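Local coordinates for protein S100-A5 (Homo sapiens, PDB 6WN7) that binds calcium, zinc and copper as a homodimeric EF-hand protein of the S100 family, calcium and copper competing for the same sites, at residues V16-F19 against H20-G24; Q68-D71 against F72-S76; S76-L79 against T80-M84; A85-D88 against F89-D93. The protein carries 2 engineered substitutions. All coordinates share one frame; numbering follows the deposited sequence. Where two conformers were deposited one is given.

Contact 1 comes first along the chain, on the last turns of helix 7-23, where the chain runs out into the calcium loop of the first EF-hand. Contact 2 leaves the second calcium loop and enters helix 72-93; contacts 3 and 4 follow along that same helix. None closes a long loop, and none nests in or crosses another: contacts 2 and 3 share S76, and contact 4 adjoins contact 3. Contacts 1 and 2 touch through F19, which joins the two EF-hands, whereas contact 4 lies with its centre about 27 Å from that of contact 1. All four also meet the second subunit of the homodimer.

Contact 1: V16-F19 against H20-G24; sequences VTTF and HKYSG. With CA (calcium ion), chain K.
The last turns of helix 7-23, the entering helix of the first EF-hand, bring V16 and F19 against H20 and S23. The edge of the F19 ring is turned toward the face of H20 in a T-shaped pair, centroids 5.3 Å apart and planes at 81°; F19 CD2 stands over the imidazole near its rim. F19 also lays a ring face over S23, its CG being turned opposite the backbone N (chi1 178°), and S23 CB makes a CH-pi contact 4.1 Å from the ring centroid. V16 lies alongside H20, its CG1 3.8 Å from H20 CD2, while V16 O sits at the imidazole edge and accepts H20 N at 3.1 Å. F19 O takes two donors, S23 N at 2.8 Å in the carbonyl plane and Y22 N at 3.1 Å from above it. H20 NE2 is held by N87 of the second subunit, and F19 meets F72 and Y75 of the other EF-hand. Were F19 cut back to an alanine, the H20 face and S23 CB would probably lose their aromatic neighbour and a gap would open toward the second EF-hand. S23 OG is bonded to K29 O, and S23 O binds calcium at 2.3 Å, as does water 1; E26, S28, T31 and E36 complete the site. A backbone carbonyl serving as the first ligand is typical of the S100 variant of the EF-hand loop.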
loop_
_atom_site.group_PDB
_atom_site.type_symbol
_atom_site.label_atom_id
_atom_site.label_comp_id
_atom_site.label_asym_id
_atom_site.label_seq_id
_atom_site.Cartn_x
_atom_site.Cartn_y
_atom_site.Cartn_z
ATOM N N VAL B 16 -1.825 2.337 7.993
ATOM C CA VAL B 16 -1.215 2.065 9.289
ATOM C C VAL B 16 -2.274 1.863 10.365
ATOM O O VAL B 16 -2.263 0.873 11.092
ATOM C CB VAL B 16 -0.244 3.215 9.656
ATOM C CG1 VAL B 16 0.368 3.013 11.048
ATOM C CG2 VAL B 16 0.835 3.379 8.562
ATOM N N THR B 17 -3.181 2.819 10.518
ATOM C CA THR B 17 -4.159 2.717 11.584
ATOM C C THR B 17 -5.098 1.541 11.378
ATOM O O THR B 17 -5.552 0.948 12.358
ATOM C CB THR B 17 -4.930 4.022 11.718
ATOM O OG1 THR B 17 -5.744 4.239 10.563
ATOM C CG2 THR B 17 -3.978 5.178 11.838
ATOM N N THR B 18 -5.398 1.167 10.131
ATOM C CA THR B 18 -6.233 -0.015 9.931
ATOM C C THR B 18 -5.539 -1.262 10.467
ATOM O O THR B 18 -6.130 -2.024 11.226
ATOM C CB THR B 18 -6.618 -0.190 8.461
ATOM O OG1 THR B 18 -7.468 0.886 8.028
ATOM C CG2 THR B 18 -7.359 -1.522 8.272
ATOM N N PHE B 19 -4.279 -1.481 10.080
ATOM C CA PHE B 19 -3.503 -2.601 10.612
ATOM C C PHE B 19 -3.615 -2.644 12.121
ATOM O O PHE B 19 -3.962 -3.668 12.700
ATOM C CB PHE B 19 -2.044 -2.441 10.180
ATOM C CG PHE B 19 -1.132 -3.498 10.696
ATOM C CD1 PHE B 19 -1.044 -4.729 10.080
ATOM C CD2 PHE B 19 -0.349 -3.268 11.797
ATOM C CE1 PHE B 19 -0.185 -5.705 10.563
ATOM C CE2 PHE B 19 0.495 -4.248 12.278
ATOM C CZ PHE B 19 0.581 -5.460 11.656
ATOM N N HIS B 20 -3.364 -1.504 12.769
ATOM C CA HIS B 20 -3.286 -1.438 14.226
ATOM C C HIS B 20 -4.644 -1.606 14.885
ATOM O O HIS B 20 -4.721 -2.168 15.978
ATOM C CB HIS B 20 -2.596 -0.141 14.627
ATOM C CG HIS B 20 -1.106 -0.209 14.486
ATOM N ND1 HIS B 20 -0.283 -0.720 15.467
ATOM C CD2 HIS B 20 -0.291 0.132 13.463
ATOM C CE1 HIS B 20 0.967 -0.691 15.052
ATOM N NE2 HIS B 20 0.991 -0.159 13.847
ATOM N N LYS B 21 -5.725 -1.157 14.244
ATOM C CA LYS B 21 -7.059 -1.446 14.760
ATOM C C LYS B 21 -7.219 -2.930 15.079
ATOM O O LYS B 21 -7.842 -3.291 16.079
ATOM C CB LYS B 21 -8.127 -0.984 13.759
ATOM C CG LYS B 21 -9.569 -1.263 14.188
ATOM C CD LYS B 21 -10.605 -1.035 13.079
ATOM C CE LYS B 21 -10.441 0.312 12.392
ATOM N NZ LYS B 21 -11.704 0.749 11.708
ATOM N N TYR B 22 -6.661 -3.806 14.248
ATOM C CA TYR B 22 -6.832 -5.242 14.426
ATOM C C TYR B 22 -5.627 -5.934 15.042
ATOM O O TYR B 22 -5.808 -6.925 15.743
ATOM C CB TYR B 22 -7.195 -5.890 13.083
ATOM C CG TYR B 22 -8.496 -5.345 12.551
ATOM C CD1 TYR B 22 -9.692 -5.852 12.989
ATOM C CD2 TYR B 22 -8.523 -4.290 11.676
ATOM C CE1 TYR B 22 -10.872 -5.348 12.559
ATOM C CE2 TYR B 22 -9.704 -3.781 11.235
ATOM C CZ TYR B 22 -10.876 -4.316 11.694
ATOM O OH TYR B 22 -12.071 -3.842 11.261
ATOM N N SER B 23 -4.407 -5.430 14.844
ATOM C CA SER B 23 -3.237 -6.101 15.405
ATOM C C SER B 23 -3.168 -6.010 16.929
ATOM O O SER B 23 -2.584 -6.886 17.569
ATOM C CB SER B 23 -1.967 -5.540 14.779
ATOM O OG SER B 23 -1.748 -4.221 15.190
ATOM N N GLY B 24 -3.749 -4.991 17.528
ATOM C CA GLY B 24 -3.718 -4.840 18.975
ATOM C C GLY B 24 -4.766 -5.589 19.794
ATOM O O GLY B 24 -4.781 -5.453 21.024
HETATM CA CA CA K . -2.103 -9.115 17.616
HETATM O O HOH W 1 -1.208 -11.266 17.468
#

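Contact 2: Q68-D71 against F72-S76; sequences QEID and FKEYS. With CA (calcium ion), chain L.
D71, E74 and I70 carry the turn from the second calcium loop into helix 72-93, and D71 and E74 grip each other twice. D71 is the N-cap: its OD1 accepts E74 N at 2.8 Å, nearly along its own C-O axis and with an N-H...O angle of 170°. This reach depends on a chi1 of 66°, which sets D71 CG between its backbone N and carbonyl carbon, folded back over the first turn. In return E74 OE1 takes D71 N at 2.9 Å, on its anti side and 21° out of the carboxylate plane. The reciprocal pair is a capping box, here built into the end of an EF-hand loop, because the same E74 carboxylate holds calcium in bidentate fashion, OE1 at 2.5 Å and OE2 at 2.6 Å. E69 O, at 2.3 Å, and water 2 also bind the ion, with D63, N65 and D67 completing the site. OE1 thus serves both the metal and a backbone N-H, which would probably fix the rotation of the carboxylate. The calcium is likely to offset the closeness of the two acidic groups. I70 is buried, packed also on M59 and L62 of helix 52-62; its CG2 rests against Y75 CB. Y75 N closes the first helical turn on D71 O at 2.8 Å, and I70 pairs by backbone bonds with L32 of the first loop.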
loop_
_atom_site.group_PDB
_atom_site.type_symbol
_atom_site.label_atom_id
_atom_site.label_comp_id
_atom_site.label_asym_id
_atom_site.label_seq_id
_atom_site.Cartn_x
_atom_site.Cartn_y
_atom_site.Cartn_z
ATOM N N GLN B 68 3.410 -17.472 12.766
ATOM C CA GLN B 68 1.948 -17.473 12.797
ATOM C C GLN B 68 1.375 -16.097 13.107
ATOM O O GLN B 68 0.232 -15.970 13.557
ATOM C CB GLN B 68 1.383 -18.555 13.722
ATOM C CG GLN B 68 1.415 -19.969 13.109
ATOM C CD GLN B 68 2.832 -20.466 12.842
ATOM O OE1 GLN B 68 3.623 -20.652 13.767
ATOM N NE2 GLN B 68 3.153 -20.674 11.578
ATOM N N GLU B 69 2.155 -15.066 12.846
ATOM C CA GLU B 69 1.734 -13.693 13.001
ATOM C C GLU B 69 2.121 -12.966 11.731
ATOM O O GLU B 69 3.134 -13.286 11.108
ATOM C CB GLU B 69 2.461 -13.028 14.161
ATOM C CG GLU B 69 2.295 -13.721 15.480
ATOM C CD GLU B 69 0.998 -13.362 16.185
ATOM O OE1 GLU B 69 0.559 -14.159 17.036
ATOM O OE2 GLU B 69 0.425 -12.295 15.897
ATOM N N ILE B 70 1.315 -11.977 11.363
ATOM C CA ILE B 70 1.547 -11.134 10.192
ATOM C C ILE B 70 1.974 -9.766 10.695
ATOM O O ILE B 70 1.154 -9.026 11.241
ATOM C CB ILE B 70 0.286 -11.013 9.325
ATOM C CG1 ILE B 70 -0.232 -12.400 8.971
ATOM C CG2 ILE B 70 0.552 -10.202 8.072
ATOM C CD1 ILE B 70 0.810 -13.304 8.390
ATOM N N ASP B 71 3.235 -9.411 10.493
ATOM C CA ASP B 71 3.747 -8.105 10.880
ATOM C C ASP B 71 3.489 -7.096 9.769
ATOM O O ASP B 71 2.994 -7.434 8.701
ATOM C CB ASP B 71 5.223 -8.192 11.282
ATOM C CG ASP B 71 6.155 -8.563 10.130
ATOM O OD1 ASP B 71 5.703 -8.630 8.975
ATOM O OD2 ASP B 71 7.367 -8.764 10.397
ATOM N N PHE B 72 3.792 -5.830 10.030
ATOM C CA PHE B 72 3.409 -4.831 9.045
ATOM C C PHE B 72 4.094 -5.068 7.703
ATOM O O PHE B 72 3.518 -4.789 6.655
ATOM C CB PHE B 72 3.687 -3.427 9.561
ATOM C CG PHE B 72 3.174 -2.356 8.653
ATOM C CD1 PHE B 72 1.845 -2.012 8.663
ATOM C CD2 PHE B 72 4.013 -1.704 7.777
ATOM C CE1 PHE B 72 1.374 -1.048 7.822
ATOM C CE2 PHE B 72 3.538 -0.740 6.939
ATOM C CZ PHE B 72 2.215 -0.418 6.956
ATOM N N LYS B 73 5.314 -5.583 7.703
ATOM C CA LYS B 73 6.001 -5.805 6.435
ATOM C C LYS B 73 5.343 -6.915 5.629
ATOM O O LYS B 73 5.136 -6.782 4.422
ATOM C CB LYS B 73 7.453 -6.157 6.693
ATOM C CG LYS B 73 8.178 -6.655 5.480
ATOM C CD LYS B 73 9.665 -6.642 5.715
ATOM C CE LYS B 73 10.371 -7.333 4.585
ATOM N NZ LYS B 73 11.800 -7.612 4.899
ATOM N N GLU B 74 5.026 -8.030 6.282
ATOM C CA GLU B 74 4.266 -9.098 5.633
ATOM C C GLU B 74 2.890 -8.621 5.191
ATOM O O GLU B 74 2.428 -8.965 4.097
ATOM C CB GLU B 74 4.106 -10.248 6.627
ATOM C CG GLU B 74 5.433 -10.891 6.997
ATOM C CD GLU B 74 5.377 -11.835 8.195
ATOM O OE1 GLU B 74 4.559 -11.634 9.106
ATOM O OE2 GLU B 74 6.187 -12.788 8.219
ATOM N N TYR B 75 2.207 -7.835 6.035
ATOM C CA TYR B 75 0.891 -7.285 5.691
ATOM C C TYR B 75 0.975 -6.321 4.522
ATOM O O TYR B 75 0.007 -6.153 3.782
ATOM C CB TYR B 75 0.294 -6.598 6.931
ATOM C CG TYR B 75 -0.734 -5.487 6.728
ATOM C CD1 TYR B 75 -2.100 -5.753 6.790
ATOM C CD2 TYR B 75 -0.341 -4.167 6.545
ATOM C CE1 TYR B 75 -3.050 -4.741 6.632
ATOM C CE2 TYR B 75 -1.281 -3.144 6.388
ATOM C CZ TYR B 75 -2.643 -3.430 6.440
ATOM O OH TYR B 75 -3.596 -2.412 6.303
ATOM N N SER B 76 2.113 -5.673 4.341
ATOM C CA SER B 76 2.257 -4.764 3.220
ATOM C C SER B 76 2.219 -5.477 1.881
ATOM O O SER B 76 1.924 -4.840 0.863
ATOM C CB SER B 76 3.579 -4.054 3.407
ATOM O OG SER B 76 3.583 -3.387 4.646
HETATM CA CA CA L . 5.319 -13.477 10.544
HETATM O O HOH W 2 6.210 -11.912 11.977
#

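Contact 3: S76-L79 against T80-M84; sequences SVFL and TMLSM. Engineered in segment 80-84: S83 (natural residue Cys).
F78 makes the apolar contacts, with M81 and L82 approaching its ring by different routes. L82 CD1 sits over one face, 4.1 Å from the ring centroid and 16° off the normal, a CH-pi contact displaced toward the rim. M81 comes in at the edge instead: its SD lies in the ring plane, 3.9 Å from F78 CD1, a Met-aromatic contact; chi1 and a nearly extended chi2 (158°) carry the sulfur there, and the chain bends only beyond it, at CE. The ring itself also packs on L58 and L62 of helix 52-62. All this lies along helix 72-93, the exiting helix of the second EF-hand, whose backbone bonds run unbroken here from T80 N to S76 O through to S83 N on L79 O at 2.8 Å. Among the polar side chains, T80 OG1 donates to S76 O at 2.9 Å, so this carbonyl accepts both the hydroxyl and, from above its plane, T80 N at 3.1 Å. A valine here has no hydroxyl to give, and S76 O would probably be left to the single, off-plane backbone N-H bond. S83, engineered from cysteine, holds OG 3.1 Å from L79 O and packs on L12 of the second subunit, as does L82.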
loop_
_atom_site.group_PDB
_atom_site.type_symbol
_atom_site.label_atom_id
_atom_site.label_comp_id
_atom_site.label_asym_id
_atom_site.label_seq_id
_atom_site.Cartn_x
_atom_site.Cartn_y
_atom_site.Cartn_z
ATOM N N SER B 76 2.113 -5.673 4.341
ATOM C CA SER B 76 2.257 -4.764 3.220
ATOM C C SER B 76 2.219 -5.477 1.881
ATOM O O SER B 76 1.924 -4.840 0.863
ATOM C CB SER B 76 3.579 -4.054 3.407
ATOM O OG SER B 76 3.583 -3.387 4.646
ATOM N N VAL B 77 2.527 -6.777 1.861
ATOM C CA VAL B 77 2.446 -7.555 0.632
ATOM C C VAL B 77 0.994 -7.769 0.236
ATOM O O VAL B 77 0.665 -7.822 -0.953
ATOM C CB VAL B 77 3.180 -8.893 0.800
ATOM C CG1 VAL B 77 2.986 -9.750 -0.423
ATOM C CG2 VAL B 77 4.639 -8.668 1.048
ATOM N N PHE B 78 0.108 -7.902 1.222
ATOM C CA PHE B 78 -1.319 -8.037 0.946
ATOM C C PHE B 78 -1.878 -6.741 0.374
ATOM O O PHE B 78 -2.588 -6.751 -0.635
ATOM C CB PHE B 78 -2.030 -8.472 2.236
ATOM C CG PHE B 78 -3.502 -8.750 2.078
ATOM C CD1 PHE B 78 -3.977 -9.568 1.081
ATOM C CD2 PHE B 78 -4.414 -8.185 2.941
ATOM C CE1 PHE B 78 -5.314 -9.796 0.960
ATOM C CE2 PHE B 78 -5.762 -8.436 2.809
ATOM C CZ PHE B 78 -6.201 -9.238 1.834
ATOM N N LEU B 79 -1.556 -5.610 1.002
ATOM C CA LEU B 79 -1.982 -4.322 0.467
ATOM C C LEU B 79 -1.551 -4.157 -0.985
ATOM O O LEU B 79 -2.305 -3.642 -1.812
ATOM C CB LEU B 79 -1.404 -3.182 1.312
ATOM C CG LEU B 79 -1.886 -3.010 2.753
ATOM C CD1 LEU B 79 -1.170 -1.843 3.402
ATOM C CD2 LEU B 79 -3.359 -2.797 2.789
ATOM N N THR B 80 -0.330 -4.576 -1.306
ATOM C CA THR B 80 0.135 -4.502 -2.681
ATOM C C THR B 80 -0.689 -5.393 -3.609
ATOM O O THR B 80 -0.987 -5.002 -4.742
ATOM C CB THR B 80 1.614 -4.863 -2.732
ATOM O OG1 THR B 80 2.341 -4.016 -1.843
ATOM C CG2 THR B 80 2.153 -4.629 -4.093
ATOM N N MET B 81 -1.069 -6.592 -3.164
ATOM C CA MET B 81 -1.939 -7.404 -4.006
ATOM C C MET B 81 -3.219 -6.649 -4.326
ATOM O O MET B 81 -3.732 -6.717 -5.442
ATOM C CB MET B 81 -2.311 -8.712 -3.310
ATOM C CG MET B 81 -1.192 -9.699 -3.078
ATOM S SD MET B 81 -1.627 -10.846 -1.740
ATOM C CE MET B 81 -2.945 -11.749 -2.515
ATOM N N LEU B 82 -3.771 -5.953 -3.337
ATOM C CA LEU B 82 -5.026 -5.247 -3.542
ATOM C C LEU B 82 -4.825 -4.044 -4.442
ATOM O O LEU B 82 -5.631 -3.797 -5.335
ATOM C CB LEU B 82 -5.623 -4.830 -2.200
ATOM C CG LEU B 82 -5.947 -5.968 -1.250
ATOM C CD1 LEU B 82 -6.053 -5.502 0.162
ATOM C CD2 LEU B 82 -7.235 -6.603 -1.672
ATOM N N SER B 83 -3.760 -3.268 -4.200
ATOM C CA SER B 83 -3.436 -2.146 -5.076
ATOM C C SER B 83 -3.263 -2.624 -6.507
ATOM O O SER B 83 -3.846 -2.066 -7.442
ATOM C CB SER B 83 -2.138 -1.477 -4.617
ATOM O OG SER B 83 -2.275 -0.908 -3.340
ATOM N N MET B 84 -2.445 -3.659 -6.689
ATOM C CA MET B 84 -2.171 -4.173 -8.018
ATOM C C MET B 84 -3.460 -4.562 -8.714
ATOM O O MET B 84 -3.609 -4.366 -9.918
ATOM C CB MET B 84 -1.289 -5.415 -7.918
ATOM C CG MET B 84 0.196 -5.188 -7.861
ATOM S SD MET B 84 0.912 -4.444 -9.326
ATOM C CE MET B 84 1.205 -5.899 -10.306
#

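Contact 4: A85-D88 against F89-D93; sequences AYND and FFLED
F89 opens the segment by laying its ring beside that of Y86, one turn back on helix 72-93. The two planes are near parallel, 19° apart, but slid so far that the rings barely overlap: centroids stand 5.5 Å apart and the touch is between F89 CD1 and Y86 CE1, at 3.7 Å. The two side chains cross obliquely, and the contact is made at one corner of each ring rather than by overlap. F89 N also closes the helical bond to A85 O. F90 follows with its CB 4.2 Å from Y86 CE2, and its N is bonded to Y86 O at 2.8 Å. Its ring stacks on H20 of the second subunit. L91 then turns back over N87, its CD1 3.6 Å from N87 ND2, while L91 N binds N87 O at 2.8 Å. The OD1 of the same amide accepts from H20 NE2 of the second subunit, so L91 packs against a group already fixed at the dimer interface. One residue further along, E92 N is bonded to D88 O at 3.2 Å, which continues the helical ladder toward the C-terminal end. Apart from the helical backbone bonds, the contact is held by aromatic and aliphatic packing, including L91 on the N87 amide, and the polar anchoring of N87 and the stacking of F90 are supplied by the partner subunit.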
loop_
_atom_site.group_PDB
_atom_site.type_symbol
_atom_site.label_atom_id
_atom_site.label_comp_id
_atom_site.label_asym_id
_atom_site.label_seq_id
_atom_site.Cartn_x
_atom_site.Cartn_y
_atom_site.Cartn_z
ATOM N N ALA B 85 -4.385 -5.156 -7.970
ATOM C CA ALA B 85 -5.663 -5.561 -8.529
ATOM C C ALA B 85 -6.467 -4.355 -8.971
ATOM O O ALA B 85 -7.055 -4.353 -10.062
ATOM C CB ALA B 85 -6.444 -6.361 -7.485
ATOM N N TYR B 86 -6.521 -3.314 -8.132
ATOM C CA TYR B 86 -7.255 -2.137 -8.557
ATOM C C TYR B 86 -6.518 -1.417 -9.680
ATOM O O TYR B 86 -7.150 -0.850 -10.571
ATOM C CB TYR B 86 -7.581 -1.198 -7.408
ATOM C CG TYR B 86 -8.480 -0.053 -7.872
ATOM C CD1 TYR B 86 -9.830 -0.242 -8.100
ATOM C CD2 TYR B 86 -7.962 1.204 -8.113
ATOM C CE1 TYR B 86 -10.631 0.791 -8.528
ATOM C CE2 TYR B 86 -8.758 2.228 -8.551
ATOM C CZ TYR B 86 -10.083 2.018 -8.762
ATOM O OH TYR B 86 -10.859 3.054 -9.202
ATOM N N ASN B 87 -5.187 -1.452 -9.681
ATOM C CA ASN B 87 -4.465 -0.817 -10.773
ATOM C C ASN B 87 -4.878 -1.434 -12.101
ATOM O O ASN B 87 -5.201 -0.726 -13.056
ATOM C CB ASN B 87 -2.956 -0.910 -10.562
ATOM C CG ASN B 87 -2.180 0.007 -11.511
ATOM O OD1 ASN B 87 -2.426 1.213 -11.577
ATOM N ND2 ASN B 87 -1.247 -0.579 -12.265
ATOM N N ASP B 88 -4.911 -2.764 -12.163
ATOM C CA ASP B 88 -5.369 -3.442 -13.368
ATOM C C ASP B 88 -6.773 -3.009 -13.750
ATOM O O ASP B 88 -7.067 -2.839 -14.932
ATOM C CB ASP B 88 -5.311 -4.949 -13.156
ATOM C CG ASP B 88 -3.884 -5.437 -12.907
ATOM O OD1 ASP B 88 -2.950 -4.853 -13.493
ATOM O OD2 ASP B 88 -3.692 -6.389 -12.119
ATOM N N PHE B 89 -7.652 -2.822 -12.763
ATOM C CA PHE B 89 -8.999 -2.346 -13.051
ATOM C C PHE B 89 -8.963 -0.932 -13.608
ATOM O O PHE B 89 -9.666 -0.626 -14.572
ATOM C CB PHE B 89 -9.875 -2.398 -11.791
ATOM C CG PHE B 89 -11.252 -1.810 -11.990
ATOM C CD1 PHE B 89 -11.459 -0.443 -11.932
ATOM C CD2 PHE B 89 -12.325 -2.624 -12.273
ATOM C CE1 PHE B 89 -12.693 0.096 -12.137
ATOM C CE2 PHE B 89 -13.572 -2.089 -12.485
ATOM C CZ PHE B 89 -13.753 -0.729 -12.415
ATOM N N PHE B 90 -8.158 -0.053 -13.004
ATOM C CA PHE B 90 -8.108 1.340 -13.437
ATOM C C PHE B 90 -7.547 1.439 -14.840
ATOM O O PHE B 90 -8.000 2.254 -15.646
ATOM C CB PHE B 90 -7.222 2.128 -12.467
ATOM C CG PHE B 90 -6.955 3.584 -12.868
ATOM C CD1 PHE B 90 -6.004 3.917 -13.833
ATOM C CD2 PHE B 90 -7.622 4.610 -12.247
ATOM C CE1 PHE B 90 -5.761 5.231 -14.170
ATOM C CE2 PHE B 90 -7.358 5.926 -12.585
ATOM C CZ PHE B 90 -6.427 6.225 -13.538
ATOM N N LEU B 91 -6.549 0.623 -15.141
ATOM C CA LEU B 91 -5.988 0.630 -16.475
ATOM C C LEU B 91 -7.050 0.263 -17.507
ATOM O O LEU B 91 -7.287 1.004 -18.467
ATOM C CB LEU B 91 -4.799 -0.324 -16.512
ATOM C CG LEU B 91 -3.553 0.140 -15.771
ATOM C CD1 LEU B 91 -2.620 -1.022 -15.592
ATOM C CD2 LEU B 91 -2.881 1.234 -16.527
ATOM N N GLU B 92 -7.725 -0.870 -17.314
ATOM C CA GLU B 92 -8.793 -1.253 -18.233
ATOM C C GLU B 92 -9.817 -0.129 -18.362
ATOM O O GLU B 92 -10.158 0.282 -19.467
ATOM C CB GLU B 92 -9.406 -2.578 -17.770
ATOM C CG GLU B 92 -10.355 -3.284 -18.754
ATOM C CD GLU B 92 -9.818 -3.432 -20.175
ATOM O OE1 GLU B 92 -10.596 -3.164 -21.118
ATOM O OE2 GLU B 92 -8.631 -3.790 -20.346
ATOM N N ASP B 93 -10.278 0.411 -17.237
ATOM C CA ASP B 93 -11.286 1.475 -17.218
ATOM C C ASP B 93 -10.822 2.757 -17.911
ATOM O O ASP B 93 -11.668 3.535 -18.373
ATOM C CB ASP B 93 -11.683 1.743 -15.748
ATOM C CG ASP B 93 -13.137 2.122 -15.572
ATOM O OD1 ASP B 93 -14.003 1.552 -16.242
ATOM O OD2 ASP B 93 -13.417 3.012 -14.747
#